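Local coordinates for protein endoglucanase A (Clostridium acetobutylicum, PDB 3IK2) that probably hydrolyses internal beta-1,4-glucosidic bonds of cellulose and related glucans, at residues G39-G44 with N64-L69; A366-L371 with I444-N449; V395-N400 with W472-N477. One frame throughout, in Å; residues are numbered along the deposited sequence.

Two regions of a two-domain glycoside hydrolase are sampled here. Interaction 1 comes first along the chain and is complete before the others begin; it joins a loop after barrel strand 34-37 to the short helix 65-69. Interactions 2 and 3 alternate in sequence, 366-371, 395-400, 444-449, 472-477, so that two helices late in the barrel each meet one strand of the same mixed sheet. Their centres lie about 10 Å apart, and A368 and Q367 pack directly on A398. Interaction 1 is remote, its centre about 33 Å and 31 Å from those of interactions 2 and 3. One contact thus joins barrel loop elements, while two lie side by side in the interface between barrel and beta domain.

Interaction 1. Residues G39-G44 with N64-L69; sequences GNRSTG and NYWLTL
With CG set beside its own backbone N (chi1 -84°) and the chain bent at chi2, R41 sends its outer half across Y65, while its CB, directed toward the helix by the backbone, lies on the indole of W66. Y65 has its CG anti to the backbone N (chi1 175°), which turns the ring back along the arginine's length. R41 CB is 3.8 Å from the centroid of the five-membered ring of W66, a CH-pi contact over the face, displaced toward the rim where CB comes within 3.5 Å of CE2. The six-membered end of the same indole reaches S42, whose CA is 3.6 Å from W66 CH2. Further out, the guanidinium plane and the Y65 ring are inclined by only 22°, yet they do not stack squarely: it is Y65 CB that sits over the guanidinium face, 3.3 Å from R41 NH2, while R41 NE lies 3.4 Å from Y65 CD2.

These residues belong to the loop following the second strand, 34-37, of the (beta/alpha)8 barrel, and to the short helix 65-69 that packs against it. The charge of R41 is met by D63, just before that helix, in a salt bridge through NH1; D63 OD1 also receives the backbone N of Y65, so one carboxylate oxygen ties the arginine to the start of the helix. Within the loop, S42 OG donates to G39 O at 2.6 Å in the carbonyl plane, and S42 N gives that oxygen a second bond. W66 is buried, with V83 and Y84 of helix 82-93 against its side chain.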
ATOM      1  N   GLY A  39       5.462   9.361   0.693  1.00  6.09           N
ATOM      2  CA  GLY A  39       6.736   8.979   1.316  1.00  5.80           C
ATOM      3  C   GLY A  39       7.472  10.204   1.865  1.00  6.91           C
ATOM      4  O   GLY A  39       6.916  11.308   1.961  1.00  5.62           O
ATOM      5  N   ASN A  40       8.743  10.007   2.200  1.00  6.85           N
ATOM      6  CA  ASN A  40       9.497  11.005   2.918  1.00  6.97           C
ATOM      7  C   ASN A  40       9.637  12.344   2.235  1.00  6.70           C
ATOM      8  O   ASN A  40       9.737  13.350   2.912  1.00  6.34           O
ATOM      9  CB  ASN A  40      10.877  10.439   3.268  1.00  7.31           C
ATOM     10  CG  ASN A  40      10.790   9.350   4.302  1.00  7.35           C
ATOM     11  OD1 ASN A  40       9.739   9.159   4.912  1.00  4.32           O
ATOM     12  ND2 ASN A  40      11.881   8.606   4.486  1.00  7.57           N
ATOM     13  N   ARG A  41       9.662  12.338   0.901  1.00  7.50           N
ATOM     14  CA  ARG A  41       9.858  13.553   0.099  1.00  7.26           C
ATOM     15  C   ARG A  41       8.630  14.422   0.066  1.00  7.54           C
ATOM     16  O   ARG A  41       8.726  15.605  -0.262  1.00  8.41           O
ATOM     17  CB  ARG A  41      10.282  13.207  -1.333  1.00  7.49           C
ATOM     18  CG  ARG A  41      11.806  12.950  -1.517  1.00  8.25           C
ATOM     19  CD  ARG A  41      12.534  14.309  -1.547  1.00  8.30           C
ATOM     20  NE  ARG A  41      13.975  14.245  -1.848  1.00  6.54           N
ATOM     21  CZ  ARG A  41      14.705  15.304  -2.248  1.00  6.89           C
ATOM     22  NH1 ARG A  41      14.153  16.507  -2.409  1.00  9.21           N
ATOM     23  NH2 ARG A  41      15.990  15.160  -2.514  1.00  8.26           N
ATOM     24  N   SER A  42       7.478  13.841   0.418  1.00  7.36           N
ATOM     25  CA  SER A  42       6.192  14.543   0.428  1.00  7.03           C
ATOM     26  C   SER A  42       6.129  15.618   1.487  1.00  7.02           C
ATOM     27  O   SER A  42       5.529  16.669   1.266  1.00  8.09           O
ATOM     28  CB  SER A  42       5.005  13.555   0.593  1.00  5.93           C
ATOM     29  OG  SER A  42       4.952  12.977   1.902  1.00  7.39           O
ATOM     30  N   THR A  43       6.760  15.382   2.636  1.00  7.55           N
ATOM     31  CA  THR A  43       6.521  16.238   3.821  1.00  7.06           C
ATOM     32  C   THR A  43       6.885  17.696   3.558  1.00  8.13           C
ATOM     33  O   THR A  43       6.152  18.632   3.953  1.00  8.60           O
ATOM     34  CB  THR A  43       7.294  15.723   5.039  1.00  7.29           C
ATOM     35  OG1 THR A  43       6.869  14.393   5.342  1.00  2.99           O
ATOM     36  CG2 THR A  43       7.089  16.632   6.261  1.00  6.63           C
ATOM     37  N   GLY A  44       8.027  17.896   2.904  1.00  8.28           N
ATOM     38  CA  GLY A  44       8.498  19.237   2.622  1.00  8.49           C
ATOM     39  C   GLY A  44       8.411  19.658   1.165  1.00  8.74           C
ATOM     40  O   GLY A  44       9.056  20.653   0.768  1.00  9.91           O
ATOM     41  N   ASN A  64      15.678  19.735  -6.726  1.00  8.12           N
ATOM     42  CA  ASN A  64      14.656  19.514  -7.739  1.00  8.96           C
ATOM     43  C   ASN A  64      14.341  18.013  -7.912  1.00  8.28           C
ATOM     44  O   ASN A  64      13.853  17.607  -8.953  1.00  8.38           O
ATOM     45  CB  ASN A  64      15.132  20.080  -9.085  1.00  9.18           C
ATOM     46  CG  ASN A  64      16.344  19.301  -9.659  1.00 10.22           C
ATOM     47  OD1 ASN A  64      16.866  18.378  -9.034  1.00  9.94           O
ATOM     48  ND2 ASN A  64      16.774  19.674 -10.850  1.00 12.81           N
ATOM     49  N   TYR A  65      14.611  17.208  -6.888  1.00  8.28           N
ATOM     50  CA  TYR A  65      14.508  15.746  -6.989  1.00  8.36           C
ATOM     51  C   TYR A  65      13.148  15.268  -7.532  1.00  8.01           C
ATOM     52  O   TYR A  65      13.075  14.410  -8.418  1.00  7.40           O
ATOM     53  CB  TYR A  65      14.806  15.093  -5.625  1.00  8.85           C
ATOM     54  CG  TYR A  65      14.612  13.582  -5.614  1.00  9.49           C
ATOM     55  CD1 TYR A  65      15.570  12.734  -6.170  1.00 11.20           C
ATOM     56  CD2 TYR A  65      13.465  13.003  -5.026  1.00  8.81           C
ATOM     57  CE1 TYR A  65      15.391  11.333  -6.165  1.00 11.10           C
ATOM     58  CE2 TYR A  65      13.269  11.629  -5.021  1.00  7.59           C
ATOM     59  CZ  TYR A  65      14.231  10.795  -5.598  1.00 10.30           C
ATOM     60  OH  TYR A  65      14.046   9.427  -5.587  1.00 10.55           O
ATOM     61  N   TRP A  66      12.065  15.827  -6.998  1.00  7.66           N
ATOM     62  CA  TRP A  66      10.748  15.397  -7.459  1.00  7.70           C
ATOM     63  C   TRP A  66      10.434  15.825  -8.917  1.00  7.78           C
ATOM     64  O   TRP A  66       9.782  15.069  -9.651  1.00  7.88           O
ATOM     65  CB  TRP A  66       9.633  15.719  -6.432  1.00  6.55           C
ATOM     66  CG  TRP A  66       9.263  14.491  -5.598  1.00  7.03           C
ATOM     67  CD1 TRP A  66       9.982  13.323  -5.509  1.00  6.57           C
ATOM     68  CD2 TRP A  66       8.115  14.321  -4.734  1.00  4.91           C
ATOM     69  NE1 TRP A  66       9.348  12.441  -4.666  1.00  6.26           N
ATOM     70  CE2 TRP A  66       8.207  13.024  -4.172  1.00  4.75           C
ATOM     71  CE3 TRP A  66       7.031  15.141  -4.376  1.00  4.77           C
ATOM     72  CZ2 TRP A  66       7.242  12.508  -3.257  1.00  4.30           C
ATOM     73  CZ3 TRP A  66       6.061  14.628  -3.470  1.00  5.10           C
ATOM     74  CH2 TRP A  66       6.187  13.326  -2.916  1.00  6.32           C
ATOM     75  N   LEU A  67      10.927  16.993  -9.335  1.00  7.17           N
ATOM     76  CA  LEU A  67      10.866  17.391 -10.758  1.00  8.45           C
ATOM     77  C   LEU A  67      11.510  16.366 -11.706  1.00  8.89           C
ATOM     78  O   LEU A  67      10.938  16.040 -12.731  1.00  8.36           O
ATOM     79  CB  LEU A  67      11.475  18.792 -10.982  1.00  9.11           C
ATOM     80  CG  LEU A  67      10.662  19.969 -10.425  1.00  7.66           C
ATOM     81  CD1 LEU A  67      11.511  21.226 -10.349  1.00  7.32           C
ATOM     82  CD2 LEU A  67       9.453  20.240 -11.302  1.00  7.03           C
ATOM     83  N   THR A  68      12.688  15.845 -11.343  1.00  9.28           N
ATOM     84  CA  THR A  68      13.367  14.853 -12.186  1.00  9.60           C
ATOM     85  C   THR A  68      12.735  13.458 -12.114  1.00  9.17           C
ATOM     86  O   THR A  68      12.505  12.847 -13.144  1.00  9.37           O
ATOM     87  CB  THR A  68      14.933  14.817 -11.952  1.00 10.64           C
ATOM     88  OG1 THR A  68      15.244  14.309 -10.639  1.00 11.27           O
ATOM     89  CG2 THR A  68      15.520  16.225 -12.100  1.00 10.55           C
ATOM     90  N   LEU A  69      12.433  12.982 -10.900  1.00  9.21           N
ATOM     91  CA  LEU A  69      11.789  11.702 -10.670  1.00  8.87           C
ATOM     92  C   LEU A  69      10.478  11.538 -11.442  1.00  9.39           C
ATOM     93  O   LEU A  69      10.173  10.448 -11.954  1.00  9.94           O
ATOM     94  CB  LEU A  69      11.578  11.454  -9.158  1.00  8.65           C
ATOM     95  CG  LEU A  69      11.066  10.065  -8.745  1.00  8.84           C
ATOM     96  CD1 LEU A  69      12.084   8.975  -9.118  1.00  9.83           C
ATOM     97  CD2 LEU A  69      10.656   9.958  -7.254  1.00 10.35           C
TER

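Interaction 2. Residues A366-L371 with I444-N449; sequences AQADAL and IVMNKN
M446 reaches from strand 440-447 to helix 361-376, and its sulfur and methyl do the touching. Its CB points toward the helix, and CG stands anti to the carbonyl carbon (chi1 -60°). SD arrives between two successive residues, 4.0 Å from A368 CB and 4.0 Å from D369 CB, and is 3.9 Å from the backbone N of D369. A bend at chi3 (-112°) then lays CE against the helix backbone, 3.8 Å from D369 CA and 4.0 Å from A368 C. All three residues are buried, and the contact is van der Waals packing.

The polar end of D369 passes the methionine obliquely and is bound beyond it: OD1 accepts from Y430 and S428 of the adjoining strand 427-433. OD2 accepts a hydrogen bond from a water, 2.5 Å away, and that water accepts from K448 NZ at 2.9 Å; K448 NZ also bonds to I424 O and Q305 OE1. Carboxylate and ammonium are thus bridged, with 4.9 Å between D369 OD2 and K448 NZ; the lysine's charge would probably still stabilise the ionised aspartate. The arrangement is helix-on-sheet packing between a TIM-barrel helix and the beta-sandwich-like domain of this glycoside hydrolase.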
ATOM      1  N   ALA A 366       6.313 -14.140  -2.066  1.00  6.60           N
ATOM      2  CA  ALA A 366       5.870 -13.330  -0.928  1.00  6.57           C
ATOM      3  C   ALA A 366       4.984 -12.149  -1.361  1.00  5.47           C
ATOM      4  O   ALA A 366       3.997 -11.840  -0.700  1.00  6.42           O
ATOM      5  CB  ALA A 366       7.042 -12.858  -0.093  1.00  6.45           C
ATOM      6  N   GLN A 367       5.339 -11.521  -2.474  1.00  5.72           N
ATOM      7  CA  GLN A 367       4.539 -10.470  -3.113  1.00  5.31           C
ATOM      8  C   GLN A 367       3.200 -10.999  -3.639  1.00  5.26           C
ATOM      9  O   GLN A 367       2.161 -10.355  -3.447  1.00  4.89           O
ATOM     10  CB  GLN A 367       5.325  -9.811  -4.247  1.00  5.19           C
ATOM     11  CG  GLN A 367       4.579  -8.633  -4.949  1.00  5.87           C
ATOM     12  CD  GLN A 367       4.235  -7.450  -4.018  1.00  7.05           C
ATOM     13  OE1 GLN A 367       4.916  -7.208  -3.021  1.00  7.32           O
ATOM     14  NE2 GLN A 367       3.159  -6.714  -4.351  1.00  7.50           N
ATOM     15  N   ALA A 368       3.224 -12.167  -4.306  1.00  5.02           N
ATOM     16  CA  ALA A 368       1.979 -12.807  -4.757  1.00  4.94           C
ATOM     17  C   ALA A 368       1.082 -13.144  -3.575  1.00  4.98           C
ATOM     18  O   ALA A 368      -0.148 -12.970  -3.636  1.00  6.51           O
ATOM     19  CB  ALA A 368       2.242 -14.049  -5.636  1.00  3.95           C
ATOM     20  N   ASP A 369       1.695 -13.569  -2.486  1.00  5.76           N
ATOM     21  CA  ASP A 369       0.945 -13.944  -1.293  1.00  6.30           C
ATOM     22  C   ASP A 369       0.345 -12.719  -0.641  1.00  6.22           C
ATOM     23  O   ASP A 369      -0.827 -12.751  -0.251  1.00  7.94           O
ATOM     24  CB  ASP A 369       1.834 -14.724  -0.311  1.00  6.19           C
ATOM     25  CG  ASP A 369       1.037 -15.422   0.784  1.00  7.67           C
ATOM     26  OD1 ASP A 369      -0.067 -15.870   0.519  1.00 11.41           O
ATOM     27  OD2 ASP A 369       1.493 -15.526   1.936  1.00 13.20           O
ATOM     28  N   ALA A 370       1.136 -11.641  -0.523  1.00  6.76           N
ATOM     29  CA  ALA A 370       0.643 -10.358   0.033  1.00  6.54           C
ATOM     30  C   ALA A 370      -0.544  -9.829  -0.729  1.00  6.22           C
ATOM     31  O   ALA A 370      -1.484  -9.381  -0.111  1.00  7.37           O
ATOM     32  CB  ALA A 370       1.773  -9.289   0.095  1.00  6.58           C
ATOM     33  N   LEU A 371      -0.508  -9.884  -2.067  1.00  6.62           N
ATOM     34  CA  LEU A 371      -1.639  -9.466  -2.931  1.00  6.06           C
ATOM     35  C   LEU A 371      -2.886 -10.311  -2.714  1.00  6.95           C
ATOM     36  O   LEU A 371      -3.981  -9.762  -2.641  1.00  7.90           O
ATOM     37  CB  LEU A 371      -1.253  -9.481  -4.417  1.00  5.29           C
ATOM     38  CG  LEU A 371      -0.158  -8.443  -4.737  1.00  4.22           C
ATOM     39  CD1 LEU A 371       0.425  -8.642  -6.160  1.00  3.76           C
ATOM     40  CD2 LEU A 371      -0.657  -6.984  -4.517  1.00  2.00           C
ATOM     41  N   ILE A 444      -5.237 -18.690  -7.411  1.00  9.86           N
ATOM     42  CA  ILE A 444      -3.792 -18.537  -7.199  1.00  9.93           C
ATOM     43  C   ILE A 444      -3.322 -19.638  -6.277  1.00 11.30           C
ATOM     44  O   ILE A 444      -3.879 -19.842  -5.184  1.00 11.84           O
ATOM     45  CB  ILE A 444      -3.413 -17.149  -6.582  1.00  9.58           C
ATOM     46  CG1 ILE A 444      -3.951 -16.011  -7.434  1.00  7.41           C
ATOM     47  CG2 ILE A 444      -1.863 -17.006  -6.399  1.00  8.81           C
ATOM     48  CD1 ILE A 444      -3.306 -15.903  -8.813  1.00  5.35           C
ATOM     49  N   VAL A 445      -2.295 -20.356  -6.727  1.00 12.43           N
ATOM     50  CA  VAL A 445      -1.729 -21.450  -5.957  1.00 13.51           C
ATOM     51  C   VAL A 445      -0.215 -21.324  -6.003  1.00 14.06           C
ATOM     52  O   VAL A 445       0.374 -21.212  -7.085  1.00 14.42           O
ATOM     53  CB  VAL A 445      -2.202 -22.847  -6.504  1.00 13.38           C
ATOM     54  CG1 VAL A 445      -1.658 -23.954  -5.663  1.00 13.30           C
ATOM     55  CG2 VAL A 445      -3.700 -22.942  -6.465  1.00 14.52           C
ATOM     56  N   MET A 446       0.407 -21.320  -4.823  1.00 14.62           N
ATOM     57  CA  MET A 446       1.864 -21.234  -4.686  1.00 15.74           C
ATOM     58  C   MET A 446       2.371 -22.382  -3.809  1.00 13.71           C
ATOM     59  O   MET A 446       1.779 -22.709  -2.770  1.00 13.76           O
ATOM     60  CB  MET A 446       2.341 -19.932  -4.013  1.00 14.77           C
ATOM     61  CG  MET A 446       2.016 -18.585  -4.654  1.00 19.55           C
ATOM     62  SD  MET A 446       1.883 -17.343  -3.312  1.00 22.35           S
ATOM     63  CE  MET A 446       0.114 -17.017  -3.426  1.00 23.40           C
ATOM     64  N   ASN A 447       3.510 -22.921  -4.202  1.00 11.93           N
ATOM     65  CA  ASN A 447       4.232 -23.879  -3.411  1.00 12.56           C
ATOM     66  C   ASN A 447       5.434 -23.147  -2.791  1.00 12.38           C
ATOM     67  O   ASN A 447       6.413 -22.859  -3.477  1.00 12.55           O
ATOM     68  CB  ASN A 447       4.644 -25.079  -4.304  1.00 11.66           C
ATOM     69  CG  ASN A 447       5.535 -26.098  -3.584  1.00 12.77           C
ATOM     70  OD1 ASN A 447       5.808 -25.990  -2.399  1.00  9.60           O
ATOM     71  ND2 ASN A 447       5.992 -27.106  -4.330  1.00 16.18           N
ATOM     72  N   LYS A 448       5.336 -22.828  -1.501  1.00 11.91           N
ATOM     73  CA  LYS A 448       6.411 -22.124  -0.785  1.00 12.39           C
ATOM     74  C   LYS A 448       7.567 -23.074  -0.375  1.00 11.45           C
ATOM     75  O   LYS A 448       8.595 -22.623   0.136  1.00 10.95           O
ATOM     76  CB  LYS A 448       5.883 -21.345   0.459  1.00 12.30           C
ATOM     77  CG  LYS A 448       4.688 -20.381   0.230  1.00 14.45           C
ATOM     78  CD  LYS A 448       4.168 -19.709   1.530  1.00 13.16           C
ATOM     79  CE  LYS A 448       3.134 -20.580   2.258  1.00 17.36           C
ATOM     80  NZ  LYS A 448       2.637 -19.992   3.561  1.00 15.38           N
ATOM     81  N   ASN A 449       7.398 -24.373  -0.601  1.00 10.12           N
ATOM     82  CA  ASN A 449       8.433 -25.325  -0.246  1.00 10.64           C
ATOM     83  C   ASN A 449       9.676 -25.152  -1.108  1.00 10.40           C
ATOM     84  O   ASN A 449       9.601 -24.933  -2.332  1.00  9.76           O
ATOM     85  CB  ASN A 449       7.945 -26.793  -0.248  1.00 10.14           C
ATOM     86  CG  ASN A 449       8.866 -27.703   0.563  1.00 10.53           C
ATOM     87  OD1 ASN A 449       9.933 -28.126   0.096  1.00  7.59           O
ATOM     88  ND2 ASN A 449       8.469 -27.979   1.792  1.00  9.20           N
TER
HETATM   89  O   HOH W   1       2.914 -17.113   3.275  1.00  6.11           O

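Interaction 3. Residues V395-N400 with W472-N477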
ATOM      1  N   VAL A 395       8.908  -9.359  -8.280  1.00  7.05           N
ATOM      2  CA  VAL A 395       7.810  -8.510  -7.851  1.00  6.92           C
ATOM      3  C   VAL A 395       6.886  -8.224  -9.050  1.00  7.64           C
ATOM      4  O   VAL A 395       5.655  -8.330  -8.948  1.00  7.63           O
ATOM      5  CB  VAL A 395       8.298  -7.193  -7.167  1.00  8.01           C
ATOM      6  CG1 VAL A 395       7.149  -6.136  -7.106  1.00  5.32           C
ATOM      7  CG2 VAL A 395       8.841  -7.488  -5.758  1.00  5.29           C
ATOM      8  N   GLN A 396       7.471  -7.896 -10.198  1.00  7.58           N
ATOM      9  CA  GLN A 396       6.630  -7.625 -11.356  1.00  7.50           C
ATOM     10  C   GLN A 396       5.855  -8.876 -11.757  1.00  7.39           C
ATOM     11  O   GLN A 396       4.682  -8.782 -12.082  1.00  7.07           O
ATOM     12  CB  GLN A 396       7.462  -7.093 -12.526  1.00  7.78           C
ATOM     13  CG  GLN A 396       8.135  -5.787 -12.229  1.00  6.08           C
ATOM     14  CD  GLN A 396       8.660  -5.104 -13.480  1.00  4.89           C
ATOM     15  OE1 GLN A 396       7.993  -5.093 -14.504  1.00  4.60           O
ATOM     16  NE2 GLN A 396       9.827  -4.487 -13.379  1.00  3.63           N
ATOM     17  N   SER A 397       6.482 -10.054 -11.685  1.00  7.54           N
ATOM     18  CA  SER A 397       5.753 -11.309 -11.984  1.00  8.30           C
ATOM     19  C   SER A 397       4.510 -11.494 -11.109  1.00  7.68           C
ATOM     20  O   SER A 397       3.496 -11.966 -11.589  1.00  7.99           O
ATOM     21  CB  SER A 397       6.614 -12.555 -11.810  1.00  8.77           C
ATOM     22  OG  SER A 397       7.891 -12.406 -12.349  1.00 12.91           O
ATOM     23  N   ALA A 398       4.625 -11.183  -9.822  1.00  7.16           N
ATOM     24  CA  ALA A 398       3.514 -11.323  -8.886  1.00  6.94           C
ATOM     25  C   ALA A 398       2.351 -10.452  -9.300  1.00  6.72           C
ATOM     26  O   ALA A 398       1.223 -10.940  -9.367  1.00  6.49           O
ATOM     27  CB  ALA A 398       3.954 -11.021  -7.458  1.00  6.03           C
ATOM     28  N   PHE A 399       2.621  -9.179  -9.620  1.00  6.88           N
ATOM     29  CA  PHE A 399       1.590  -8.282 -10.114  1.00  6.71           C
ATOM     30  C   PHE A 399       0.949  -8.811 -11.407  1.00  7.27           C
ATOM     31  O   PHE A 399      -0.280  -8.813 -11.557  1.00  7.78           O
ATOM     32  CB  PHE A 399       2.163  -6.877 -10.356  1.00  6.77           C
ATOM     33  CG  PHE A 399       2.244  -6.016  -9.118  1.00  7.03           C
ATOM     34  CD1 PHE A 399       3.376  -6.045  -8.293  1.00  4.57           C
ATOM     35  CD2 PHE A 399       1.186  -5.148  -8.780  1.00  6.12           C
ATOM     36  CE1 PHE A 399       3.456  -5.225  -7.136  1.00  6.33           C
ATOM     37  CE2 PHE A 399       1.270  -4.320  -7.625  1.00  6.78           C
ATOM     38  CZ  PHE A 399       2.393  -4.365  -6.806  1.00  7.01           C
ATOM     39  N   ASN A 400       1.781  -9.226 -12.359  1.00  7.80           N
ATOM     40  CA  ASN A 400       1.280  -9.819 -13.612  1.00  8.54           C
ATOM     41  C   ASN A 400       0.559 -11.138 -13.413  1.00  9.21           C
ATOM     42  O   ASN A 400      -0.344 -11.468 -14.174  1.00  9.47           O
ATOM     43  CB  ASN A 400       2.407  -9.996 -14.629  1.00  8.29           C
ATOM     44  CG  ASN A 400       2.865  -8.691 -15.175  1.00  7.91           C
ATOM     45  OD1 ASN A 400       2.063  -7.765 -15.276  1.00 10.36           O
ATOM     46  ND2 ASN A 400       4.154  -8.579 -15.504  1.00  5.05           N
ATOM     47  N   TRP A 472      -1.036 -20.648 -15.751  1.00 11.65           N
ATOM     48  CA  TRP A 472       0.121 -19.774 -16.029  1.00 11.52           C
ATOM     49  C   TRP A 472       0.949 -19.591 -14.771  1.00 10.84           C
ATOM     50  O   TRP A 472       0.412 -19.497 -13.698  1.00 11.16           O
ATOM     51  CB  TRP A 472      -0.317 -18.393 -16.518  1.00 11.84           C
ATOM     52  CG  TRP A 472      -0.962 -18.367 -17.883  1.00 12.30           C
ATOM     53  CD1 TRP A 472      -0.382 -18.012 -19.077  1.00 11.97           C
ATOM     54  CD2 TRP A 472      -2.319 -18.665 -18.165  1.00 12.08           C
ATOM     55  NE1 TRP A 472      -1.314 -18.089 -20.091  1.00 13.50           N
ATOM     56  CE2 TRP A 472      -2.509 -18.490 -19.557  1.00 12.47           C
ATOM     57  CE3 TRP A 472      -3.407 -19.077 -17.373  1.00 13.60           C
ATOM     58  CZ2 TRP A 472      -3.739 -18.714 -20.176  1.00 14.57           C
ATOM     59  CZ3 TRP A 472      -4.635 -19.294 -17.990  1.00 12.97           C
ATOM     60  CH2 TRP A 472      -4.793 -19.108 -19.372  1.00 14.25           C
ATOM     61  N   GLY A 473       2.263 -19.482 -14.903  1.00 10.97           N
ATOM     62  CA  GLY A 473       3.091 -19.391 -13.705  1.00  9.85           C
ATOM     63  C   GLY A 473       4.528 -18.987 -13.873  1.00  9.01           C
ATOM     64  O   GLY A 473       5.045 -18.903 -14.970  1.00  8.48           O
ATOM     65  N   PHE A 474       5.164 -18.724 -12.737  1.00  9.53           N
ATOM     66  CA  PHE A 474       6.572 -18.402 -12.673  1.00  8.85           C
ATOM     67  C   PHE A 474       7.126 -19.209 -11.528  1.00  9.25           C
ATOM     68  O   PHE A 474       6.369 -19.677 -10.661  1.00  8.87           O
ATOM     69  CB  PHE A 474       6.836 -16.881 -12.495  1.00  8.65           C
ATOM     70  CG  PHE A 474       6.249 -16.278 -11.248  1.00  7.86           C
ATOM     71  CD1 PHE A 474       6.997 -16.216 -10.064  1.00  6.67           C
ATOM     72  CD2 PHE A 474       4.963 -15.735 -11.256  1.00  7.97           C
ATOM     73  CE1 PHE A 474       6.468 -15.647  -8.910  1.00  7.69           C
ATOM     74  CE2 PHE A 474       4.427 -15.162 -10.103  1.00  6.45           C
ATOM     75  CZ  PHE A 474       5.189 -15.116  -8.919  1.00  6.21           C
ATOM     76  N   ASP A 475       8.444 -19.371 -11.537  1.00  9.27           N
ATOM     77  CA  ASP A 475       9.107 -20.292 -10.636  1.00 10.79           C
ATOM     78  C   ASP A 475      10.573 -19.852 -10.529  1.00 11.92           C
ATOM     79  O   ASP A 475      10.946 -18.784 -11.041  1.00 11.36           O
ATOM     80  CB  ASP A 475       8.968 -21.740 -11.170  1.00 10.22           C
ATOM     81  CG  ASP A 475       9.503 -21.901 -12.596  1.00 10.03           C
ATOM     82  OD1 ASP A 475      10.401 -21.137 -13.012  1.00  7.34           O
ATOM     83  OD2 ASP A 475       9.023 -22.810 -13.301  1.00 13.32           O
ATOM     84  N   SER A 476      11.394 -20.672  -9.880  1.00 13.48           N
ATOM     85  CA  SER A 476      12.776 -20.302  -9.588  1.00 15.22           C
ATOM     86  C   SER A 476      13.665 -20.285 -10.820  1.00 15.56           C
ATOM     87  O   SER A 476      14.769 -19.787 -10.770  1.00 16.77           O
ATOM     88  CB  SER A 476      13.368 -21.216  -8.506  1.00 15.80           C
ATOM     89  OG  SER A 476      13.500 -22.548  -8.970  1.00 16.99           O
ATOM     90  N   ASN A 477      13.166 -20.808 -11.932  1.00 16.06           N
ATOM     91  CA  ASN A 477      13.920 -20.857 -13.175  1.00 16.17           C
ATOM     92  C   ASN A 477      13.711 -19.598 -14.048  1.00 15.53           C
ATOM     93  O   ASN A 477      14.619 -19.183 -14.771  1.00 14.70           O
ATOM     94  CB  ASN A 477      13.582 -22.165 -13.909  1.00 16.42           C
ATOM     95  CG  ASN A 477      14.047 -23.442 -13.106  1.00 21.16           C
ATOM     96  OD1 ASN A 477      13.237 -24.349 -12.809  1.00 23.81           O
ATOM     97  ND2 ASN A 477      15.357 -23.501 -12.763  1.00 20.36           N
TER
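This is a helix-on-strand contact of CH-pi type, buried where helix 393-403, following the last barrel strand, lies against strand 468-475 of the mixed sheet. A single aromatic ring supplies nearly all of it. S397 CB stands over the centre of the F474 ring, 3.7 Å from its centroid and just 14° off the ring normal, so the methylene sits almost directly above the ring. S397 CB comes within 3.6 Å of F474 CD2. Past the serine, the ring runs along the helix backbone: F474 CE2 is 3.6 Å from S397 O and 4.0 Å from A398 N, the latter approaching obliquely.

Two torsions make this fit. F474 holds CG between its backbone N and carbonyl carbon (chi1 60°), standing the ring up from the strand toward the helix. S397 places OG beside its own backbone N (chi1 -44°), leaving the carbon CB to meet the ring. The hydroxyl lies within bonding reach of two carbonyl oxygens, S479 O, the stronger partner, and N393 O one turn earlier, which must share its one hydrogen; this adds a polar tie from the helix to the chain just beyond the strand.

Around the ring, I361 of helix 361-376, I481 and A504 also touch the side chain of F474. Just after F474, D475 OD1 accepts from N477 N at 3.0 Å, an Asx turn at the end of this segment, while D475 OD2 makes a salt bridge with R484. Such close helix-on-sheet packing, with an aromatic ring as the intermediary, here joins a TIM barrel to its accompanying beta domain.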